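PDB 4OVJ: extracellular solute-binding protein family 1 from Alicyclobacillus acidocaldarius subsp. acidocaldarius, which probably binds a solute outside the cell membrane and delivers it to an ABC-type importer, as other family 1 extracellular solute-binding proteins do. Local coordinates for residues N137-F148 and D255-V264; K176-S184 and W221-P232. All coordinates share one frame; numbering follows the deposited sequence.

Contact 1. Residues N137-F148 and D255-V264. With SO4 (sulfate ion), chain B.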
loop_
_atom_site.group_PDB
_atom_site.type_symbol
_atom_site.label_atom_id
_atom_site.label_comp_id
_atom_site.label_asym_id
_atom_site.label_seq_id
_atom_site.Cartn_x
_atom_site.Cartn_y
_atom_site.Cartn_z
ATOM N N ASN A 137 3.468 -1.651 0.714
ATOM C CA ASN A 137 3.551 -0.433 -0.064
ATOM C C ASN A 137 3.250 0.745 0.861
ATOM O O ASN A 137 2.600 0.592 1.886
ATOM C CB ASN A 137 2.557 -0.489 -1.212
ATOM C CG ASN A 137 2.961 0.340 -2.424
ATOM O OD1 ASN A 137 3.926 1.115 -2.421
ATOM N ND2 ASN A 137 2.202 0.155 -3.494
ATOM N N ASN A 138 3.715 1.925 0.498
ATOM C CA ASN A 138 3.325 3.130 1.208
ATOM C C ASN A 138 3.555 4.353 0.335
ATOM O O ASN A 138 4.215 4.277 -0.694
ATOM C CB ASN A 138 4.083 3.255 2.532
ATOM C CG ASN A 138 5.584 3.277 2.356
ATOM O OD1 ASN A 138 6.244 2.242 2.452
ATOM N ND2 ASN A 138 6.144 4.466 2.115
ATOM N N TYR A 139 2.987 5.476 0.750
ATOM C CA TYR A 139 3.172 6.725 0.035
ATOM C C TYR A 139 4.595 7.249 0.169
ATOM O O TYR A 139 5.258 7.057 1.191
ATOM C CB TYR A 139 2.194 7.777 0.553
ATOM C CG TYR A 139 0.814 7.673 -0.055
ATOM C CD1 TYR A 139 0.637 7.773 -1.426
ATOM C CD2 TYR A 139 -0.323 7.529 0.748
ATOM C CE1 TYR A 139 -0.625 7.699 -2.000
ATOM C CE2 TYR A 139 -1.586 7.457 0.181
ATOM C CZ TYR A 139 -1.724 7.547 -1.193
ATOM O OH TYR A 139 -2.962 7.473 -1.773
ATOM N N ALA A 140 5.046 7.916 -0.880
ATOM C CA ALA A 140 6.318 8.625 -0.883
ATOM C C ALA A 140 6.181 9.824 -1.803
ATOM O O ALA A 140 5.316 9.847 -2.678
ATOM C CB ALA A 140 7.410 7.720 -1.410
ATOM N N VAL A 141 7.031 10.813 -1.586
ATOM C CA VAL A 141 7.273 11.844 -2.582
ATOM C C VAL A 141 8.418 11.360 -3.449
ATOM O O VAL A 141 9.502 11.074 -2.956
ATOM C CB VAL A 141 7.624 13.181 -1.925
ATOM C CG1 VAL A 141 8.015 14.194 -2.980
ATOM C CG2 VAL A 141 6.457 13.688 -1.095
ATOM N N ILE A 142 8.135 11.222 -4.738
ATOM C CA ILE A 142 9.118 10.828 -5.737
ATOM C C ILE A 142 9.483 12.107 -6.469
ATOM O O ILE A 142 8.625 12.768 -7.060
ATOM C CB ILE A 142 8.563 9.790 -6.721
ATOM C CG1 ILE A 142 7.931 8.616 -5.959
ATOM C CG2 ILE A 142 9.673 9.315 -7.643
ATOM C CD1 ILE A 142 7.369 7.518 -6.828
ATOM N N TYR A 143 10.751 12.485 -6.408
ATOM C CA TYR A 143 11.145 13.799 -6.898
ATOM C C TYR A 143 12.433 13.776 -7.733
ATOM O O TYR A 143 13.295 12.913 -7.570
ATOM C CB TYR A 143 11.260 14.807 -5.745
ATOM C CG TYR A 143 12.400 14.542 -4.787
ATOM C CD1 TYR A 143 12.282 13.612 -3.761
ATOM C CD2 TYR A 143 13.601 15.221 -4.910
ATOM C CE1 TYR A 143 13.334 13.365 -2.890
ATOM C CE2 TYR A 143 14.652 14.981 -4.047
ATOM C CZ TYR A 143 14.510 14.049 -3.036
ATOM O OH TYR A 143 15.561 13.791 -2.202
ATOM N N ASP A 144 12.513 14.737 -8.647
ATOM C CA ASP A 144 13.701 14.972 -9.455
ATOM C C ASP A 144 14.774 15.593 -8.550
ATOM O O ASP A 144 14.662 16.752 -8.121
ATOM C CB ASP A 144 13.309 15.893 -10.614
ATOM C CG ASP A 144 14.470 16.274 -11.521
ATOM O OD1 ASP A 144 15.624 16.336 -11.074
ATOM O OD2 ASP A 144 14.203 16.583 -12.693
ATOM N N GLU A 145 15.791 14.804 -8.238
ATOM C CA GLU A 145 16.853 15.236 -7.334
ATOM C C GLU A 145 17.498 16.540 -7.755
ATOM O O GLU A 145 17.650 17.455 -6.948
ATOM C CB GLU A 145 17.955 14.196 -7.287
ATOM C CG GLU A 145 17.727 13.084 -6.322
ATOM C CD GLU A 145 19.040 12.423 -5.953
ATOM O OE1 GLU A 145 19.766 12.009 -6.889
ATOM O OE2 GLU A 145 19.348 12.343 -4.740
ATOM N N ALA A 146 17.910 16.616 -9.014
ATOM C CA ALA A 146 18.608 17.793 -9.488
ATOM C C ALA A 146 17.718 19.028 -9.483
ATOM O O ALA A 146 18.182 20.114 -9.138
ATOM C CB ALA A 146 19.200 17.558 -10.874
ATOM N N ALA A 147 16.439 18.873 -9.817
ATOM C CA ALA A 147 15.530 20.009 -9.783
ATOM C C ALA A 147 15.348 20.554 -8.364
ATOM O O ALA A 147 15.387 21.757 -8.142
ATOM C CB ALA A 147 14.176 19.651 -10.369
ATOM N N PHE A 148 15.128 19.663 -7.407
ATOM C CA PHE A 148 14.898 20.085 -6.032
ATOM C C PHE A 148 16.160 20.611 -5.360
ATOM O O PHE A 148 16.073 21.450 -4.474
ATOM C CB PHE A 148 14.205 18.972 -5.226
ATOM C CG PHE A 148 12.719 18.978 -5.439
ATOM C CD1 PHE A 148 12.184 18.478 -6.624
ATOM C CD2 PHE A 148 11.878 19.580 -4.508
ATOM C CE1 PHE A 148 10.816 18.556 -6.872
ATOM C CE2 PHE A 148 10.512 19.653 -4.738
ATOM C CZ PHE A 148 9.981 19.129 -5.921
ATOM N N ASP A 255 8.136 17.983 -11.723
ATOM C CA ASP A 255 9.360 17.497 -11.100
ATOM C C ASP A 255 9.162 16.618 -9.874
ATOM O O ASP A 255 10.140 16.199 -9.267
ATOM C CB ASP A 255 10.298 18.686 -10.812
ATOM C CG ASP A 255 10.891 19.273 -12.103
ATOM O OD1 ASP A 255 10.875 18.565 -13.135
ATOM O OD2 ASP A 255 11.371 20.422 -12.102
ATOM N N ALA A 256 7.918 16.292 -9.533
ATOM C CA ALA A 256 7.639 15.434 -8.370
ATOM C C ALA A 256 6.226 14.916 -8.390
ATOM O O ALA A 256 5.346 15.511 -9.000
ATOM C CB ALA A 256 7.866 16.183 -7.053
ATOM N N GLU A 257 6.014 13.845 -7.641
ATOM C CA GLU A 257 4.708 13.248 -7.497
ATOM C C GLU A 257 4.635 12.525 -6.148
ATOM O O GLU A 257 5.569 11.809 -5.773
ATOM C CB GLU A 257 4.533 12.280 -8.666
ATOM C CG GLU A 257 3.195 11.639 -8.772
ATOM C CD GLU A 257 2.999 10.952 -10.118
ATOM O OE1 GLU A 257 3.950 10.840 -10.966
ATOM O OE2 GLU A 257 1.860 10.548 -10.325
ATOM N N LEU A 258 3.549 12.765 -5.417
ATOM C CA LEU A 258 3.220 12.069 -4.185
ATOM C C LEU A 258 2.379 10.876 -4.594
ATOM O O LEU A 258 1.252 11.046 -5.069
ATOM C CB LEU A 258 2.408 12.983 -3.257
ATOM C CG LEU A 258 1.726 12.299 -2.066
ATOM C CD1 LEU A 258 2.776 11.707 -1.155
ATOM C CD2 LEU A 258 0.830 13.283 -1.327
ATOM N N THR A 259 2.936 9.676 -4.468
ATOM C CA THR A 259 2.232 8.480 -4.914
ATOM C C THR A 259 2.791 7.266 -4.195
ATOM O O THR A 259 3.635 7.396 -3.304
ATOM C CB THR A 259 2.354 8.303 -6.431
ATOM O OG1 THR A 259 1.533 7.201 -6.858
ATOM C CG2 THR A 259 3.801 8.064 -6.819
ATOM N N TRP A 260 2.317 6.085 -4.567
ATOM C CA TRP A 260 2.825 4.864 -3.963
ATOM C C TRP A 260 4.273 4.617 -4.361
ATOM O O TRP A 260 4.655 4.780 -5.531
ATOM C CB TRP A 260 1.948 3.679 -4.333
ATOM C CG TRP A 260 0.578 3.891 -3.820
ATOM C CD1 TRP A 260 -0.480 4.477 -4.480
ATOM C CD2 TRP A 260 0.121 3.595 -2.502
ATOM N NE1 TRP A 260 -1.577 4.543 -3.639
ATOM C CE2 TRP A 260 -1.235 3.999 -2.426
ATOM C CE3 TRP A 260 0.721 3.014 -1.378
ATOM C CZ2 TRP A 260 -1.998 3.841 -1.267
ATOM C CZ3 TRP A 260 -0.047 2.854 -0.219
ATOM C CH2 TRP A 260 -1.390 3.266 -0.176
ATOM N N VAL A 261 5.078 4.214 -3.387
ATOM C CA VAL A 261 6.508 4.116 -3.598
ATOM C C VAL A 261 6.883 3.106 -4.689
ATOM O O VAL A 261 7.900 3.279 -5.356
ATOM C CB VAL A 261 7.264 3.845 -2.274
ATOM C CG1 VAL A 261 7.061 2.413 -1.802
ATOM C CG2 VAL A 261 8.737 4.163 -2.438
ATOM N N ASN A 262 6.039 2.097 -4.895
ATOM C CA ASN A 262 6.237 1.072 -5.924
ATOM C C ASN A 262 6.410 1.645 -7.318
ATOM O O ASN A 262 7.059 1.033 -8.165
ATOM C CB ASN A 262 5.072 0.059 -5.929
ATOM C CG ASN A 262 3.805 0.586 -6.605
ATOM O OD1 ASN A 262 3.050 1.361 -6.023
ATOM N ND2 ASN A 262 3.539 0.122 -7.834
ATOM N N TYR A 263 5.828 2.819 -7.553
ATOM C CA TYR A 263 5.908 3.463 -8.852
ATOM C C TYR A 263 7.302 3.956 -9.215
ATOM O O TYR A 263 7.535 4.286 -10.379
ATOM C CB TYR A 263 4.914 4.629 -8.959
ATOM C CG TYR A 263 3.497 4.191 -9.202
ATOM C CD1 TYR A 263 3.137 3.588 -10.401
ATOM C CD2 TYR A 263 2.509 4.400 -8.254
ATOM C CE1 TYR A 263 1.838 3.188 -10.641
ATOM C CE2 TYR A 263 1.200 3.996 -8.484
ATOM C CZ TYR A 263 0.876 3.390 -9.681
ATOM O OH TYR A 263 -0.413 2.997 -9.944
ATOM N N VAL A 264 8.233 4.025 -8.254
ATOM C CA VAL A 264 9.548 4.569 -8.586
ATOM C C VAL A 264 10.251 3.750 -9.672
ATOM O O VAL A 264 10.960 4.322 -10.495
ATOM C CB VAL A 264 10.469 4.776 -7.359
ATOM C CG1 VAL A 264 10.915 3.457 -6.772
ATOM C CG2 VAL A 264 11.690 5.616 -7.739
HETATM S S SO4 B . -3.843 7.054 -5.247
HETATM O O1 SO4 B . -5.104 7.537 -5.843
HETATM O O2 SO4 B . -4.075 5.852 -4.405
HETATM O O3 SO4 B . -2.915 6.666 -6.329
HETATM O O4 SO4 B . -3.248 8.150 -4.456
#

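Contact 2. Residues K176-S184 and W221-P232. With SO4 (sulfate ion), chain B.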
loop_
_atom_site.group_PDB
_atom_site.type_symbol
_atom_site.label_atom_id
_atom_site.label_comp_id
_atom_site.label_asym_id
_atom_site.label_seq_id
_atom_site.Cartn_x
_atom_site.Cartn_y
_atom_site.Cartn_z
ATOM N N LYS A 176 8.882 25.043 -14.482
ATOM C CA LYS A 176 8.052 23.869 -14.678
ATOM C C LYS A 176 7.209 23.672 -13.428
ATOM O O LYS A 176 7.444 24.317 -12.400
ATOM C CB LYS A 176 8.924 22.639 -14.911
ATOM C CG LYS A 176 9.709 22.676 -16.211
ATOM C CD LYS A 176 10.408 21.358 -16.446
ATOM C CE LYS A 176 11.294 21.399 -17.690
ATOM N NZ LYS A 176 12.221 20.226 -17.784
ATOM N N TRP A 177 6.230 22.781 -13.504
ATOM C CA TRP A 177 5.459 22.423 -12.316
ATOM C C TRP A 177 6.380 21.685 -11.372
ATOM O O TRP A 177 7.130 20.819 -11.804
ATOM C CB TRP A 177 4.242 21.585 -12.669
ATOM C CG TRP A 177 3.295 22.319 -13.556
ATOM C CD1 TRP A 177 2.776 23.557 -13.340
ATOM C CD2 TRP A 177 2.737 21.861 -14.798
ATOM N NE1 TRP A 177 1.939 23.912 -14.372
ATOM C CE2 TRP A 177 1.904 22.894 -15.284
ATOM C CE3 TRP A 177 2.864 20.691 -15.548
ATOM C CZ2 TRP A 177 1.200 22.784 -16.487
ATOM C CZ3 TRP A 177 2.163 20.585 -16.752
ATOM C CH2 TRP A 177 1.350 21.623 -17.203
ATOM N N ALA A 178 6.341 22.047 -10.091
ATOM C CA ALA A 178 7.230 21.431 -9.116
ATOM C C ALA A 178 6.712 20.062 -8.663
ATOM O O ALA A 178 7.501 19.197 -8.307
ATOM C CB ALA A 178 7.440 22.342 -7.915
ATOM N N GLU A 179 5.391 19.895 -8.663
ATOM C CA GLU A 179 4.757 18.614 -8.352
ATOM C C GLU A 179 3.459 18.499 -9.117
ATOM O O GLU A 179 2.883 19.498 -9.508
ATOM C CB GLU A 179 4.464 18.512 -6.843
ATOM C CG GLU A 179 3.966 17.140 -6.369
ATOM C CD GLU A 179 3.556 17.119 -4.900
ATOM O OE1 GLU A 179 4.048 17.955 -4.140
ATOM O OE2 GLU A 179 2.753 16.247 -4.491
ATOM N N ASN A 180 3.002 17.271 -9.309
ATOM C CA ASN A 180 1.650 17.013 -9.788
ATOM C C ASN A 180 0.640 17.492 -8.753
ATOM O O ASN A 180 0.963 17.649 -7.573
ATOM C CB ASN A 180 1.448 15.523 -10.007
ATOM C CG ASN A 180 2.213 14.967 -11.193
ATOM O OD1 ASN A 180 3.073 15.618 -11.813
ATOM N ND2 ASN A 180 1.918 13.722 -11.500
ATOM N N ASP A 181 -0.596 17.701 -9.185
ATOM C CA ASP A 181 -1.676 18.006 -8.261
ATOM C C ASP A 181 -2.165 16.652 -7.757
ATOM O O ASP A 181 -2.971 15.990 -8.408
ATOM C CB ASP A 181 -2.773 18.799 -8.973
ATOM C CG ASP A 181 -3.887 19.235 -8.044
ATOM O OD1 ASP A 181 -3.988 18.658 -6.926
ATOM O OD2 ASP A 181 -4.668 20.148 -8.441
ATOM N N ASP A 182 -1.648 16.245 -6.595
ATOM C CA ASP A 182 -1.782 14.870 -6.119
ATOM C C ASP A 182 -2.963 14.710 -5.171
ATOM O O ASP A 182 -2.841 14.205 -4.049
ATOM C CB ASP A 182 -0.462 14.417 -5.495
ATOM C CG ASP A 182 0.602 14.196 -6.534
ATOM O OD1 ASP A 182 0.299 13.518 -7.531
ATOM O OD2 ASP A 182 1.744 14.691 -6.375
ATOM N N GLU A 183 -4.113 15.151 -5.651
ATOM C CA GLU A 183 -5.362 14.992 -4.933
ATOM C C GLU A 183 -6.097 13.742 -5.395
ATOM O O GLU A 183 -6.391 13.565 -6.575
ATOM C CB GLU A 183 -6.257 16.200 -5.112
ATOM C CG GLU A 183 -5.740 17.444 -4.404
ATOM C CD GLU A 183 -6.522 18.679 -4.805
ATOM O OE1 GLU A 183 -6.156 19.309 -5.825
ATOM O OE2 GLU A 183 -7.501 19.018 -4.102
ATOM N N SER A 184 -6.417 12.911 -4.427
ATOM C CA SER A 184 -7.155 11.683 -4.641
ATOM C C SER A 184 -7.757 11.311 -3.310
ATOM O O SER A 184 -7.344 11.817 -2.254
ATOM C CB SER A 184 -6.232 10.558 -5.115
ATOM O OG SER A 184 -5.340 10.140 -4.083
ATOM N N TRP A 221 -4.110 22.581 -1.974
ATOM C CA TRP A 221 -3.793 22.357 -3.390
ATOM C C TRP A 221 -4.266 23.507 -4.272
ATOM O O TRP A 221 -3.581 23.865 -5.229
ATOM C CB TRP A 221 -4.362 21.026 -3.876
ATOM C CG TRP A 221 -3.733 19.868 -3.160
ATOM C CD1 TRP A 221 -4.244 19.191 -2.092
ATOM C CD2 TRP A 221 -2.449 19.294 -3.422
ATOM N NE1 TRP A 221 -3.360 18.224 -1.678
ATOM C CE2 TRP A 221 -2.256 18.260 -2.488
ATOM C CE3 TRP A 221 -1.449 19.545 -4.372
ATOM C CZ2 TRP A 221 -1.105 17.478 -2.468
ATOM C CZ3 TRP A 221 -0.301 18.771 -4.349
ATOM C CH2 TRP A 221 -0.145 17.747 -3.411
ATOM N N ALA A 222 -5.415 24.101 -3.937
ATOM C CA ALA A 222 -5.907 25.247 -4.703
ATOM C C ALA A 222 -4.906 26.404 -4.678
ATOM O O ALA A 222 -4.691 27.055 -5.698
ATOM C CB ALA A 222 -7.261 25.698 -4.203
ATOM N N ASN A 223 -4.268 26.629 -3.527
ATOM C CA ASN A 223 -3.263 27.686 -3.434
ATOM C C ASN A 223 -2.055 27.381 -4.325
ATOM O O ASN A 223 -1.541 28.273 -5.005
ATOM C CB ASN A 223 -2.871 27.947 -1.993
ATOM C CG ASN A 223 -3.945 28.703 -1.218
ATOM O OD1 ASN A 223 -4.797 29.389 -1.789
ATOM N ND2 ASN A 223 -3.905 28.583 0.085
ATOM N N LEU A 224 -1.639 26.124 -4.370
ATOM C CA LEU A 224 -0.530 25.738 -5.244
ATOM C C LEU A 224 -0.903 25.905 -6.723
ATOM O O LEU A 224 -0.079 26.332 -7.524
ATOM C CB LEU A 224 -0.089 24.303 -4.964
ATOM C CG LEU A 224 0.510 24.028 -3.587
ATOM C CD1 LEU A 224 0.715 22.542 -3.394
ATOM C CD2 LEU A 224 1.814 24.790 -3.432
ATOM N N ARG A 225 -2.142 25.585 -7.078
ATOM C CA ARG A 225 -2.605 25.791 -8.458
ATOM C C ARG A 225 -2.584 27.275 -8.834
ATOM O O ARG A 225 -2.116 27.637 -9.911
ATOM C CB ARG A 225 -4.023 25.262 -8.658
ATOM C CG ARG A 225 -4.101 23.767 -8.826
ATOM C CD ARG A 225 -5.432 23.334 -9.403
ATOM N NE ARG A 225 -6.552 23.704 -8.560
ATOM C CZ ARG A 225 -6.954 23.046 -7.474
ATOM N NH1 ARG A 225 -6.319 21.968 -7.042
ATOM N NH2 ARG A 225 -8.005 23.490 -6.803
ATOM N N LYS A 226 -3.115 28.108 -7.939
ATOM C CA LYS A 226 -3.183 29.568 -8.127
ATOM C C LYS A 226 -1.812 30.165 -8.450
ATOM O O LYS A 226 -1.698 31.070 -9.288
ATOM C CB LYS A 226 -3.764 30.229 -6.864
ATOM C CG LYS A 226 -3.768 31.752 -6.863
ATOM C CD LYS A 226 -4.646 32.323 -5.751
ATOM C CE LYS A 226 -4.030 32.112 -4.373
ATOM N NZ LYS A 226 -4.744 32.838 -3.279
ATOM N N GLU A 227 -0.785 29.652 -7.782
ATOM C CA GLU A 227 0.590 30.114 -7.951
ATOM C C GLU A 227 1.310 29.446 -9.134
ATOM O O GLU A 227 2.463 29.779 -9.412
ATOM C CB GLU A 227 1.404 29.841 -6.681
ATOM C CG GLU A 227 0.734 30.233 -5.364
ATOM C CD GLU A 227 1.280 31.490 -4.724
ATOM O OE1 GLU A 227 2.015 32.257 -5.392
ATOM O OE2 GLU A 227 0.957 31.718 -3.534
ATOM N N GLY A 228 0.657 28.505 -9.815
ATOM C CA GLY A 228 1.242 27.851 -10.984
ATOM C C GLY A 228 2.287 26.797 -10.653
ATOM O O GLY A 228 3.046 26.369 -11.511
ATOM N N VAL A 229 2.287 26.340 -9.410
ATOM C CA VAL A 229 3.305 25.439 -8.909
ATOM C C VAL A 229 2.960 23.960 -9.178
ATOM O O VAL A 229 3.853 23.102 -9.276
ATOM C CB VAL A 229 3.498 25.718 -7.408
ATOM C CG1 VAL A 229 4.421 24.721 -6.796
ATOM C CG2 VAL A 229 4.031 27.136 -7.229
ATOM N N VAL A 230 1.667 23.661 -9.263
ATOM C CA VAL A 230 1.184 22.346 -9.718
ATOM C C VAL A 230 0.303 22.593 -10.946
ATOM O O VAL A 230 -0.109 23.727 -11.191
ATOM C CB VAL A 230 0.408 21.590 -8.606
ATOM C CG1 VAL A 230 1.262 21.470 -7.338
ATOM C CG2 VAL A 230 -0.911 22.272 -8.308
ATOM N N PRO A 231 0.033 21.548 -11.733
ATOM C CA PRO A 231 -0.662 21.782 -13.003
ATOM C C PRO A 231 -2.099 22.221 -12.803
ATOM O O PRO A 231 -2.684 21.945 -11.773
ATOM C CB PRO A 231 -0.611 20.417 -13.701
ATOM C CG PRO A 231 0.423 19.631 -12.967
ATOM C CD PRO A 231 0.372 20.132 -11.559
ATOM N N PRO A 232 -2.673 22.915 -13.800
ATOM C CA PRO A 232 -4.102 23.265 -13.749
ATOM C C PRO A 232 -4.990 22.031 -13.929
ATOM O O PRO A 232 -4.517 20.977 -14.377
ATOM C CB PRO A 232 -4.259 24.220 -14.920
ATOM C CG PRO A 232 -3.186 23.836 -15.875
ATOM C CD PRO A 232 -2.023 23.377 -15.041
HETATM S S SO4 B . -3.843 7.054 -5.247
HETATM O O1 SO4 B . -5.104 7.537 -5.843
HETATM O O2 SO4 B . -4.075 5.852 -4.405
HETATM O O3 SO4 B . -2.915 6.666 -6.329
HETATM O O4 SO4 B . -3.248 8.150 -4.456
HETATM O O HOH W 1 -4.853 20.355 -11.206
HETATM O O HOH W 2 -8.151 21.666 -4.582
#

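Contact 1. Residues N137-F148 and D255-V264
Ile-142 N gives Glu-257 O a nearly straight 2.8 Å hydrogen bond, and Glu-257 N returns one to Ile-142 O, closing a hydrogen-bonded antiparallel pair. Ala-140 and Thr-259 form the next such pair, and Asp-144 N extends the register to Asp-255 O. At the Asn-137 end side chains join in: Asn-137 ND2 reaches Asn-262 OD1 at 2.9 Å, with OD1 in the plane of the donor amide although ND2 stands well above the acceptor's carbonyl plane; the two amides are turned 82° apart. The backbone bond from Val-261 N to Asn-138 O lies beside them. The ring of Tyr-139 stacks face to face on the six-membered ring of Trp-260, centroids 4.2 Å apart and planes 26° from parallel. Both rings present donors to one sulfate, probably from the crystallisation liquor: Tyr-139 OH to O4 at 2.8 Å and Trp-260 NE1 to O2 at 2.9 Å. On the face that bears Ile-142 and Thr-259, CG1 of Ile-142 is anti to the carbonyl carbon (chi1 -51°), which carries CD1 to 3.6 Å from Thr-259 CG2. The carboxylates of Asp-144 and Asp-255 lie side by side, and Arg-273 bridges both, probably easing their repulsion. Val-141 and Tyr-143 pair through their backbones with Ala-278 and Ala-276, so strand 128-144 runs between 256-260 and 275-278 in the central sheet of a domain of the periplasmic-binding-protein fold.

Contact 2. Residues K176-S184 and W221-P232
Asp-181 carries CG anti to its own N (chi1 -176°) while Arg-225 bends at chi3 (-61°), and these turns bring carboxylate and guanidinium together nearly coplanar. Arg-225 NH1 meets OD2 of Asp-181 on the syn side at 2.8 Å and makes a weak hydrogen bond, within a salt bridge, to Glu-183 OE1 at 2.9 Å, a salt-bridge network between loop 176-184 and the last turns of helix 211-226. That helix ends in a Schellman motif at Gly-228, beyond which Val-229 O receives Ala-178 N at 2.8 Å. Pro-231 CA then sits over the Trp-177 indole, 3.6 Å from the centroid of its five-membered ring, in a CH-pi contact; CD of Pro-232 touches Trp-177 CZ2, and Gly-228 O lies at the indole's edge. With an alanine at Trp-177, Pro-231 CA would probably lose the indole face it packs over and Pro-232 CD its neighbour CZ2, leaving a gap beside the prolines. A second indole works the other way round: Trp-221 of the helix offers a face to the loop, with Glu-183 CG 3.5 Å from the centroid of its five-membered ring and Asp-182 N over the same face. Glu-179, whose OE1 is bonded to Trp-163, sets OE2 in the plane of the Trp-221 ring at its edge, 3.4 Å from CH2.

Overall arrangement
Contact 2 is nested inside the chain loop that contact 1 closes, and their centres lie about 15 Å apart. Loop 176-184 joins them by running beside strand 256-260: Asp-182 OD2 lies 2.8 Å from Leu-258 N and Ala-256 O 2.9 Å from Asn-180 N, both probable hydrogen bonds. The loop therefore stands between that strand and the end of helix 211-226. Both contacts also touch the same sulfate, since Ser-184 OG of contact 2 comes within 2.9 Å of its O4, the oxygen that Tyr-139 of contact 1 also meets. This ion, probably from the crystallisation liquor, marks where the two contacts meet; whether it lies in the solute pocket is not established.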